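Side-chain contacts in putative pyridoxal phosphate-dependent transferase (Clostridium difficile, PDB 4DQ6), which is a putative transferase that binds pyridoxal-5'-phosphate, with the fold of the class I and II aminotransferase family: residues S71-I76 with E91-S96; P173-G178 with E204-I209; M234-T239 with L245-V250. One frame throughout, in Å; residues are numbered along the deposited sequence.

Contact 1. Residues S71-I76 with E91-S96; sequences SYNESI and EWLIYS
Leu-93 lays its CD1 methyl over one face of the Asn-73 amide, 3.7 Å from Asn-73 CG, with its CB on that same face. The two side chains run past one another with opposite headings, each with CG anti to its own carbonyl carbon (chi1 -78° in Asn-73, -70° in Leu-93). A branched aliphatic tip suits this flat surface, because the amide can still make polar bonds around its rim. There Asn-73 ND2 donates to a water 3.1 Å away, and that water donates to Leu-93 O at 2.9 Å, so a single water links helix to strand. Asn-73 OD1 lies in the plane of the Tyr-72 ring, at its edge. The contact sets helix 70-84 against 93-96, an outermost strand within this chain of the seven-stranded mixed sheet of the aminotransferase fold; the axes of segments 71-76 and 93-96 approach to 10.4 Å, their directions 106° apart. One turn on from Tyr-72, Ile-76 turns CG2 to the same leucine methyl, 3.9 Å from Leu-93 CD1, giving the strand an apolar partner beside the amide. Tyr-72, its CG anti to the backbone N, reaches toward Tyr-95, two residues along the strand from Leu-93. Its OH comes near the plane of the Tyr-95 ring at the edge, 4.2 Å from Tyr-95 CD1. A tyrosine fits here because its long ring carries the hydroxyl to its principal polar partner, the side-chain amide of Asn-273.

Contact 2. Residues P173-G178 with E204-I209; sequences PHNPVG and EIHSDI. With PLP (pyridoxal-5'-phosphate), chain C.
The phenolic oxygen O3 of pyridoxal-5'-phosphate is gripped by both segments: Asn-175 ND2 donates to it at 2.7 Å, and His-206 NE2 shares a hydrogen bond with it, also at 2.7 Å. This is part of the cofactor site of the aminotransferase fold, here contributed by loops that follow the neighbouring parallel strands 165-171 and 199-203. The asparagine bond is bent, 142° at the hydrogen, whereas the histidine bond is straighter and meets O3 near the plane of the imidazole. Asn-175 reaches the oxygen with CG anti to its backbone N (chi1 162°). Its amide plane stands 82° from the His-206 ring, so the two groups converge on one atom without stacking. An amide suits this place because its other end is used too: Asn-175 OD1 is hydrogen-bonded to Arg-369, which fixes which way round the amide sits. Ile-205, next to the histidine, spreads over a face of the pyridine ring, with CG2 3.5 Å from PLP C2; branched and apolar, it gives the aromatic cofactor a close-fitting floor. On the backbone side of the histidine, Pro-173, preceded by a cis peptide bond, sets CG and CD against the His-206 carbonyl. Its CG lies 3.5 Å from His-206 O and its CD 3.7 Å from Ser-207 N, the compact ring fitting against two overlapping type I turns, Glu-204 to Ser-207 and His-206 to Ile-209. A water completes the join, giving a proton to Pro-173 O at 2.9 Å and accepting one from His-206 N at 3.0 Å, while its oxygen lies in the plane of the imidazole at the ring's edge.

Contact 3. Residues M234-T239 with L245-V250; sequences MAPTKT and LQSSYV. With PLP (pyridoxal-5'-phosphate), chain C.
Met-234 and Tyr-249 form an antiparallel hydrogen-bonded pair that is the tight part of this contact. Met-234 N gives to Tyr-249 O at 3.1 Å, nearly straight at 171°, and Tyr-249 N returns the bond to Met-234 O at 3.0 Å. The tyrosine folds back over its partner: with CG between the backbone N and the carbonyl carbon (chi1 54°), one face of its ring lies above Met-234 O, offset toward the rim. Met-234 CB packs 3.5 Å from Tyr-249 CE2. Farther out the fit slackens into an oblique Met-aromatic contact, SD standing 5.3 Å from the Tyr-249 ring centroid. Small residues let the chains stay close beyond the pair, where Ala-235 CB meets Ser-248 CB at 3.6 Å. Thr-237 then turns its methyl, not its hydroxyl, to the other chain, with CG2 3.3 Å from Ser-247 O, and Pro-236 rests its ring beside Ser-247. At the far end the segments part. Gln-246, partly exposed, points away from 234-239 and its NE2 is hydrogen-bonded to Arg-272 O of the second subunit. Lys-238 also leaves the contact: its long chain, kinked at the second and fourth torsions, carries NZ to pyridoxal-5'-phosphate, where it is covalently joined to PLP C4A at 1.3 Å, consistent with an internal aldimine. Strand 248-251 runs between 230-234 and 93-96 in the mixed sheet, with Ser-248 OG hydrogen-bonded to Ser-96 O. Helix 70-84 covers Met-234 and Tyr-249 through Leu-80, while Tyr-249 OH and Ser-247 OG form hydrogen bonds with Tyr-285 OH and Thr-281 OG1 of helix 275-287.

Overall arrangement
All three contacts are buried, but they differ in depth and chemistry. Contact 2 lies about 5 Å from the chain centre, contact 3 about 10 Å and contact 1 about 20 Å, centre to centre. Contacts 1 and 3 share the mixed sheet, whose strands 93-96 and 248-251 are neighbours; Ile-76 and Leu-93 of contact 1 both pack on Tyr-249 of contact 3. Contacts 2 and 3 meet at pyridoxal-5'-phosphate, one through hydrogen bonds to O3 and Ile-205 over the ring, the other through a covalent bond, and Asp-208 is hydrogen-bonded to Thr-239 between them. Methyl-on-amide and water-mediated helix-to-strand packing at a strand outermost within this chain gives way to backbone pairing, then to cofactor-binding loops.

Contact 1. Residues S71-I76 with E91-S96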
loop_
_atom_site.group_PDB
_atom_site.type_symbol
_atom_site.label_atom_id
_atom_site.label_comp_id
_atom_site.label_asym_id
_atom_site.label_seq_id
_atom_site.Cartn_x
_atom_site.Cartn_y
_atom_site.Cartn_z
ATOM N N SER A 71 -5.401 20.046 -1.338
ATOM C CA SER A 71 -6.684 19.817 -2.052
ATOM C C SER A 71 -7.255 18.390 -1.879
ATOM O O SER A 71 -8.473 18.208 -1.933
ATOM C CB SER A 71 -6.519 20.093 -3.560
ATOM O OG SER A 71 -5.559 19.259 -4.175
ATOM N N TYR A 72 -6.378 17.415 -1.617
ATOM C CA TYR A 72 -6.805 16.040 -1.436
ATOM C C TYR A 72 -7.653 15.903 -0.160
ATOM O O TYR A 72 -8.822 15.534 -0.211
ATOM C CB TYR A 72 -5.581 15.137 -1.392
ATOM C CG TYR A 72 -5.815 13.709 -1.099
ATOM C CD1 TYR A 72 -5.921 13.241 0.194
ATOM C CD2 TYR A 72 -5.912 12.783 -2.143
ATOM C CE1 TYR A 72 -6.112 11.885 0.462
ATOM C CE2 TYR A 72 -6.057 11.435 -1.935
ATOM C CZ TYR A 72 -6.204 10.973 -0.636
ATOM O OH TYR A 72 -6.368 9.630 -0.255
ATOM N N ASN A 73 -7.094 16.298 0.987
ATOM C CA ASN A 73 -7.876 16.207 2.250
ATOM C C ASN A 73 -9.026 17.239 2.255
ATOM O O ASN A 73 -10.060 16.971 2.821
ATOM C CB ASN A 73 -7.001 16.364 3.497
ATOM C CG ASN A 73 -6.242 15.088 3.822
ATOM O OD1 ASN A 73 -6.586 14.012 3.317
ATOM N ND2 ASN A 73 -5.194 15.197 4.668
ATOM N N GLU A 74 -8.866 18.389 1.586
ATOM C CA GLU A 74 -9.981 19.341 1.425
ATOM C C GLU A 74 -11.185 18.681 0.713
ATOM O O GLU A 74 -12.315 18.919 1.096
ATOM C CB GLU A 74 -9.545 20.603 0.666
ATOM C CG GLU A 74 -8.646 21.477 1.533
ATOM C CD GLU A 74 -7.887 22.629 0.853
ATOM O OE1 GLU A 74 -7.814 22.741 -0.413
ATOM O OE2 GLU A 74 -7.312 23.446 1.649
ATOM N N SER A 75 -10.937 17.823 -0.289
ATOM C CA SER A 75 -12.029 17.166 -0.958
ATOM C C SER A 75 -12.793 16.240 -0.024
ATOM O O SER A 75 -14.023 16.100 -0.138
ATOM C CB SER A 75 -11.551 16.402 -2.223
ATOM O OG SER A 75 -10.874 15.196 -1.954
ATOM N N ILE A 76 -12.036 15.567 0.856
ATOM C CA ILE A 76 -12.630 14.684 1.840
ATOM C C ILE A 76 -13.466 15.481 2.866
ATOM O O ILE A 76 -14.615 15.144 3.149
ATOM C CB ILE A 76 -11.568 13.842 2.561
ATOM C CG1 ILE A 76 -10.881 12.915 1.540
ATOM C CG2 ILE A 76 -12.173 13.054 3.728
ATOM C CD1 ILE A 76 -9.607 12.230 2.054
ATOM N N GLU A 91 -6.882 18.196 9.672
ATOM C CA GLU A 91 -5.834 17.711 10.570
ATOM C C GLU A 91 -6.135 16.374 11.238
ATOM O O GLU A 91 -5.230 15.770 11.787
ATOM C CB GLU A 91 -5.562 18.746 11.681
ATOM C CG GLU A 91 -4.957 20.041 11.161
ATOM C CD GLU A 91 -5.939 21.098 10.700
ATOM O OE1 GLU A 91 -7.168 20.881 10.571
ATOM O OE2 GLU A 91 -5.419 22.242 10.469
ATOM N N TRP A 92 -7.383 15.942 11.224
ATOM C CA TRP A 92 -7.765 14.667 11.783
ATOM C C TRP A 92 -7.530 13.490 10.883
ATOM O O TRP A 92 -7.693 12.324 11.343
ATOM C CB TRP A 92 -9.200 14.670 12.160
ATOM C CG TRP A 92 -9.619 15.707 13.163
ATOM C CD1 TRP A 92 -8.810 16.495 13.941
ATOM C CD2 TRP A 92 -10.989 16.037 13.539
ATOM N NE1 TRP A 92 -9.562 17.286 14.778
ATOM C CE2 TRP A 92 -10.884 17.058 14.582
ATOM C CE3 TRP A 92 -12.247 15.567 13.178
ATOM C CZ2 TRP A 92 -12.040 17.618 15.184
ATOM C CZ3 TRP A 92 -13.383 16.133 13.799
ATOM C CH2 TRP A 92 -13.270 17.127 14.762
ATOM N N LEU A 93 -7.135 13.694 9.607
ATOM C CA LEU A 93 -7.128 12.634 8.630
ATOM C C LEU A 93 -5.785 11.971 8.495
ATOM O O LEU A 93 -4.782 12.650 8.342
ATOM C CB LEU A 93 -7.536 13.188 7.260
ATOM C CG LEU A 93 -8.982 13.616 7.095
ATOM C CD1 LEU A 93 -9.250 14.521 5.888
ATOM C CD2 LEU A 93 -9.865 12.377 7.109
ATOM N N ILE A 94 -5.809 10.623 8.514
ATOM C CA ILE A 94 -4.647 9.805 8.168
ATOM C C ILE A 94 -4.959 8.930 6.945
ATOM O O ILE A 94 -6.012 8.283 6.890
ATOM C CB ILE A 94 -4.165 8.919 9.351
ATOM C CG1 ILE A 94 -3.688 9.879 10.417
ATOM C CG2 ILE A 94 -3.089 7.918 8.921
ATOM C CD1 ILE A 94 -3.141 9.132 11.626
ATOM N N TYR A 95 -4.036 8.933 5.964
ATOM C CA TYR A 95 -4.110 8.043 4.791
ATOM C C TYR A 95 -3.874 6.595 5.212
ATOM O O TYR A 95 -2.935 6.322 5.973
ATOM C CB TYR A 95 -3.004 8.423 3.808
ATOM C CG TYR A 95 -2.718 7.360 2.775
ATOM C CD1 TYR A 95 -3.578 7.171 1.656
ATOM C CD2 TYR A 95 -1.634 6.508 2.892
ATOM C CE1 TYR A 95 -3.367 6.147 0.757
ATOM C CE2 TYR A 95 -1.433 5.468 1.988
ATOM C CZ TYR A 95 -2.282 5.295 0.925
ATOM O OH TYR A 95 -2.042 4.261 0.007
ATOM N N SER A 96 -4.593 5.656 4.608
ATOM C CA SER A 96 -4.287 4.243 4.709
ATOM C C SER A 96 -4.569 3.602 3.341
ATOM O O SER A 96 -5.545 4.024 2.680
ATOM C CB SER A 96 -5.115 3.612 5.796
ATOM O OG SER A 96 -4.869 2.203 5.902
HETATM O O HOH W 1 -3.915 12.555 5.539
#

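Contact 2. Residues P173-G178 with E204-I209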
loop_
_atom_site.group_PDB
_atom_site.type_symbol
_atom_site.label_atom_id
_atom_site.label_comp_id
_atom_site.label_asym_id
_atom_site.label_seq_id
_atom_site.Cartn_x
_atom_site.Cartn_y
_atom_site.Cartn_z
ATOM N N PRO A 173 -22.734 1.602 7.338
ATOM C CA PRO A 173 -23.724 0.526 7.308
ATOM C C PRO A 173 -23.146 -0.874 7.542
ATOM O O PRO A 173 -21.953 -1.114 7.270
ATOM C CB PRO A 173 -24.291 0.595 5.884
ATOM C CG PRO A 173 -23.958 1.954 5.391
ATOM C CD PRO A 173 -22.712 2.373 6.073
ATOM N N HIS A 174 -23.979 -1.810 7.994
ATOM C CA HIS A 174 -23.542 -3.107 8.409
ATOM C C HIS A 174 -23.643 -4.090 7.228
ATOM O O HIS A 174 -24.757 -4.501 6.836
ATOM C CB HIS A 174 -24.348 -3.551 9.599
ATOM C CG HIS A 174 -23.801 -4.764 10.231
ATOM N ND1 HIS A 174 -23.238 -4.746 11.494
ATOM C CD2 HIS A 174 -23.717 -6.050 9.763
ATOM C CE1 HIS A 174 -22.816 -6.009 11.764
ATOM N NE2 HIS A 174 -23.179 -6.830 10.769
ATOM N N ASN A 175 -22.476 -4.541 6.775
ATOM C CA ASN A 175 -22.332 -5.621 5.786
ATOM C C ASN A 175 -22.214 -6.942 6.540
ATOM O O ASN A 175 -21.323 -7.071 7.386
ATOM C CB ASN A 175 -21.070 -5.315 4.962
ATOM C CG ASN A 175 -20.532 -6.484 4.202
ATOM O OD1 ASN A 175 -21.183 -7.473 3.957
ATOM N ND2 ASN A 175 -19.267 -6.320 3.725
ATOM N N PRO A 176 -23.098 -7.937 6.313
ATOM C CA PRO A 176 -23.873 -8.108 5.074
ATOM C C PRO A 176 -25.359 -7.854 5.190
ATOM O O PRO A 176 -26.094 -8.009 4.150
ATOM C CB PRO A 176 -23.628 -9.604 4.774
ATOM C CG PRO A 176 -23.695 -10.202 6.125
ATOM C CD PRO A 176 -22.901 -9.252 6.965
ATOM N N VAL A 177 -25.860 -7.553 6.372
ATOM C CA VAL A 177 -27.307 -7.511 6.578
ATOM C C VAL A 177 -28.006 -6.273 5.996
ATOM O O VAL A 177 -29.236 -6.257 5.911
ATOM C CB VAL A 177 -27.708 -7.735 8.018
ATOM C CG1 VAL A 177 -27.085 -9.001 8.609
ATOM C CG2 VAL A 177 -27.445 -6.529 8.908
ATOM N N GLY A 178 -27.230 -5.263 5.688
ATOM C CA GLY A 178 -27.729 -4.053 4.966
ATOM C C GLY A 178 -28.341 -2.982 5.824
ATOM O O GLY A 178 -29.026 -2.125 5.348
ATOM N N GLU A 204 -17.051 2.741 8.211
ATOM C CA GLU A 204 -18.150 3.387 7.575
ATOM C C GLU A 204 -17.853 3.397 6.088
ATOM O O GLU A 204 -18.274 4.340 5.318
ATOM C CB GLU A 204 -18.443 4.763 8.218
ATOM C CG GLU A 204 -18.766 4.673 9.691
ATOM C CD GLU A 204 -19.261 5.944 10.334
ATOM O OE1 GLU A 204 -19.457 6.970 9.650
ATOM O OE2 GLU A 204 -19.546 5.868 11.574
ATOM N N ILE A 205 -17.188 2.330 5.651
ATOM C CA ILE A 205 -16.771 2.333 4.252
ATOM C C ILE A 205 -18.008 2.374 3.321
ATOM O O ILE A 205 -17.926 2.928 2.199
ATOM C CB ILE A 205 -15.845 1.188 3.889
ATOM C CG1 ILE A 205 -15.152 1.454 2.509
ATOM C CG2 ILE A 205 -16.602 -0.106 3.849
ATOM C CD1 ILE A 205 -14.070 0.437 2.160
ATOM N N HIS A 206 -19.149 1.825 3.697
ATOM C CA HIS A 206 -20.341 1.849 2.795
ATOM C C HIS A 206 -21.203 3.088 2.966
ATOM O O HIS A 206 -22.364 3.119 2.530
ATOM C CB HIS A 206 -21.222 0.616 2.996
ATOM C CG HIS A 206 -20.545 -0.700 2.753
ATOM N ND1 HIS A 206 -20.543 -1.304 1.496
ATOM C CD2 HIS A 206 -19.786 -1.506 3.588
ATOM C CE1 HIS A 206 -19.849 -2.449 1.579
ATOM N NE2 HIS A 206 -19.357 -2.574 2.856
ATOM N N SER A 207 -20.648 4.152 3.527
ATOM C CA SER A 207 -21.401 5.311 4.031
ATOM C C SER A 207 -22.108 6.097 2.922
ATOM O O SER A 207 -23.102 6.770 3.159
ATOM C CB SER A 207 -20.467 6.277 4.767
ATOM O OG SER A 207 -19.387 6.678 3.927
ATOM N N ASP A 208 -21.681 5.920 1.676
ATOM C CA ASP A 208 -22.314 6.628 0.551
ATOM C C ASP A 208 -23.347 5.794 -0.171
ATOM O O ASP A 208 -24.024 6.305 -1.086
ATOM C CB ASP A 208 -21.271 7.101 -0.486
ATOM C CG ASP A 208 -20.151 7.978 0.115
ATOM O OD1 ASP A 208 -20.462 8.913 0.842
ATOM O OD2 ASP A 208 -18.941 7.775 -0.215
ATOM N N ILE A 209 -23.357 4.502 0.099
ATOM C CA ILE A 209 -24.241 3.585 -0.603
ATOM C C ILE A 209 -25.494 3.380 0.229
ATOM O O ILE A 209 -25.616 2.423 1.010
ATOM C CB ILE A 209 -23.527 2.275 -0.984
ATOM C CG1 ILE A 209 -22.244 2.601 -1.832
ATOM C CG2 ILE A 209 -24.493 1.383 -1.775
ATOM C CD1 ILE A 209 -21.339 1.387 -1.944
HETATM N N1 PLP C . -14.930 -2.770 5.473
HETATM C C2 PLP C . -16.118 -3.311 5.047
HETATM C C2A PLP C . -17.346 -3.415 5.900
HETATM C C3 PLP C . -16.261 -3.814 3.699
HETATM O O3 PLP C . -17.398 -4.358 3.290
HETATM C C4 PLP C . -15.121 -3.735 2.799
HETATM C C4A PLP C . -15.188 -4.293 1.401
HETATM C C5 PLP C . -13.901 -3.140 3.323
HETATM C C6 PLP C . -13.851 -2.685 4.661
HETATM C C5A PLP C . -12.731 -3.022 2.397
HETATM O O4P PLP C . -11.622 -2.970 3.231
HETATM P P PLP C . -10.228 -2.559 2.517
HETATM O O1P PLP C . -10.321 -1.082 2.349
HETATM O O2P PLP C . -9.208 -3.096 3.599
HETATM O O3P PLP C . -10.298 -3.298 1.145
HETATM O O HOH W 2 -19.690 0.369 6.314
#

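Contact 3. Residues M234-T239 with L245-V250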
loop_
_atom_site.group_PDB
_atom_site.type_symbol
_atom_site.label_atom_id
_atom_site.label_comp_id
_atom_site.label_asym_id
_atom_site.label_seq_id
_atom_site.Cartn_x
_atom_site.Cartn_y
_atom_site.Cartn_z
ATOM N N MET A 234 -13.234 5.466 6.453
ATOM C CA MET A 234 -14.037 5.695 5.224
ATOM C C MET A 234 -13.130 5.607 4.025
ATOM O O MET A 234 -11.917 5.583 4.174
ATOM C CB MET A 234 -14.769 7.008 5.239
ATOM C CG MET A 234 -15.951 7.077 6.257
ATOM S SD MET A 234 -16.545 8.799 6.357
ATOM C CE MET A 234 -18.159 8.602 7.175
ATOM N N ALA A 235 -13.703 5.590 2.817
ATOM C CA ALA A 235 -12.865 5.470 1.635
ATOM C C ALA A 235 -13.750 5.822 0.451
ATOM O O ALA A 235 -14.965 5.686 0.548
ATOM C CB ALA A 235 -12.368 4.049 1.439
ATOM N N PRO A 236 -13.169 6.209 -0.701
ATOM C CA PRO A 236 -13.916 6.315 -1.939
ATOM C C PRO A 236 -14.111 5.005 -2.671
ATOM O O PRO A 236 -14.779 4.981 -3.709
ATOM C CB PRO A 236 -13.037 7.226 -2.744
ATOM C CG PRO A 236 -11.662 6.877 -2.370
ATOM C CD PRO A 236 -11.784 6.663 -0.881
ATOM N N THR A 237 -13.521 3.919 -2.174
ATOM C CA THR A 237 -13.343 2.725 -2.967
ATOM C C THR A 237 -14.632 1.965 -3.211
ATOM O O THR A 237 -14.853 1.483 -4.307
ATOM C CB THR A 237 -12.292 1.772 -2.417
ATOM O OG1 THR A 237 -12.633 1.516 -1.072
ATOM C CG2 THR A 237 -10.924 2.393 -2.460
ATOM N N LYS A 238 -15.433 1.754 -2.189
ATOM C CA LYS A 238 -16.714 1.027 -2.363
ATOM C C LYS A 238 -17.641 1.931 -3.182
ATOM O O LYS A 238 -18.292 1.457 -4.112
ATOM C CB LYS A 238 -17.412 0.677 -1.061
ATOM C CG LYS A 238 -16.714 -0.421 -0.285
ATOM C CD LYS A 238 -17.036 -1.831 -0.832
ATOM C CE LYS A 238 -15.944 -2.873 -0.526
ATOM N NZ LYS A 238 -16.036 -3.553 0.785
ATOM N N THR A 239 -17.711 3.203 -2.823
ATOM C CA THR A 239 -18.630 4.180 -3.482
ATOM C C THR A 239 -18.431 4.271 -4.977
ATOM O O THR A 239 -19.395 4.201 -5.771
ATOM C CB THR A 239 -18.461 5.537 -2.866
ATOM O OG1 THR A 239 -18.563 5.478 -1.419
ATOM C CG2 THR A 239 -19.406 6.635 -3.532
ATOM N N LEU A 245 -7.364 0.970 -6.889
ATOM C CA LEU A 245 -6.448 2.102 -6.754
ATOM C C LEU A 245 -5.896 2.237 -5.346
ATOM O O LEU A 245 -4.852 2.835 -5.191
ATOM C CB LEU A 245 -7.078 3.422 -7.224
ATOM C CG LEU A 245 -7.695 3.389 -8.618
ATOM C CD1 LEU A 245 -8.230 4.752 -9.060
ATOM C CD2 LEU A 245 -6.645 2.919 -9.596
ATOM N N GLN A 246 -6.562 1.646 -4.342
ATOM C CA GLN A 246 -6.133 1.621 -2.914
ATOM C C GLN A 246 -6.047 3.006 -2.283
ATOM O O GLN A 246 -5.123 3.831 -2.570
ATOM C CB GLN A 246 -4.820 0.862 -2.766
ATOM C CG GLN A 246 -4.871 -0.470 -3.457
ATOM C CD GLN A 246 -3.626 -1.324 -3.308
ATOM O OE1 GLN A 246 -2.500 -0.817 -3.200
ATOM N NE2 GLN A 246 -3.823 -2.624 -3.350
ATOM N N SER A 247 -7.127 3.394 -1.692
ATOM C CA SER A 247 -7.180 4.672 -0.992
ATOM C C SER A 247 -8.197 4.575 0.081
ATOM O O SER A 247 -9.330 4.179 -0.171
ATOM C CB SER A 247 -7.657 5.735 -1.990
ATOM O OG SER A 247 -7.936 7.019 -1.396
ATOM N N SER A 248 -7.855 5.001 1.312
ATOM C CA SER A 248 -8.834 5.113 2.356
ATOM C C SER A 248 -8.286 6.147 3.348
ATOM O O SER A 248 -7.157 6.640 3.231
ATOM C CB SER A 248 -9.099 3.798 3.015
ATOM O OG SER A 248 -8.031 3.439 3.851
ATOM N N TYR A 249 -9.104 6.513 4.317
ATOM C CA TYR A 249 -8.700 7.478 5.325
ATOM C C TYR A 249 -9.317 7.116 6.667
ATOM O O TYR A 249 -10.341 6.438 6.719
ATOM C CB TYR A 249 -9.006 8.926 4.892
ATOM C CG TYR A 249 -10.438 9.169 4.498
ATOM C CD1 TYR A 249 -10.821 8.978 3.160
ATOM C CD2 TYR A 249 -11.429 9.598 5.410
ATOM C CE1 TYR A 249 -12.098 9.203 2.725
ATOM C CE2 TYR A 249 -12.738 9.830 4.952
ATOM C CZ TYR A 249 -13.055 9.597 3.619
ATOM O OH TYR A 249 -14.355 9.829 3.210
ATOM N N VAL A 250 -8.671 7.593 7.733
ATOM C CA VAL A 250 -9.126 7.466 9.069
ATOM C C VAL A 250 -9.305 8.855 9.625
ATOM O O VAL A 250 -8.451 9.742 9.432
ATOM C CB VAL A 250 -8.044 6.692 9.826
ATOM C CG1 VAL A 250 -8.611 6.256 11.185
ATOM C CG2 VAL A 250 -7.574 5.448 9.102
HETATM N N1 PLP C . -14.930 -2.770 5.473
HETATM C C2 PLP C . -16.118 -3.311 5.047
HETATM C C2A PLP C . -17.346 -3.415 5.900
HETATM C C3 PLP C . -16.261 -3.814 3.699
HETATM O O3 PLP C . -17.398 -4.358 3.290
HETATM C C4 PLP C . -15.121 -3.735 2.799
HETATM C C4A PLP C . -15.188 -4.293 1.401
HETATM C C5 PLP C . -13.901 -3.140 3.323
HETATM C C6 PLP C . -13.851 -2.685 4.661
HETATM C C5A PLP C . -12.731 -3.022 2.397
HETATM O O4P PLP C . -11.622 -2.970 3.231
HETATM P P PLP C . -10.228 -2.559 2.517
HETATM O O1P PLP C . -10.321 -1.082 2.349
HETATM O O2P PLP C . -9.208 -3.096 3.599
HETATM O O3P PLP C . -10.298 -3.298 1.145
#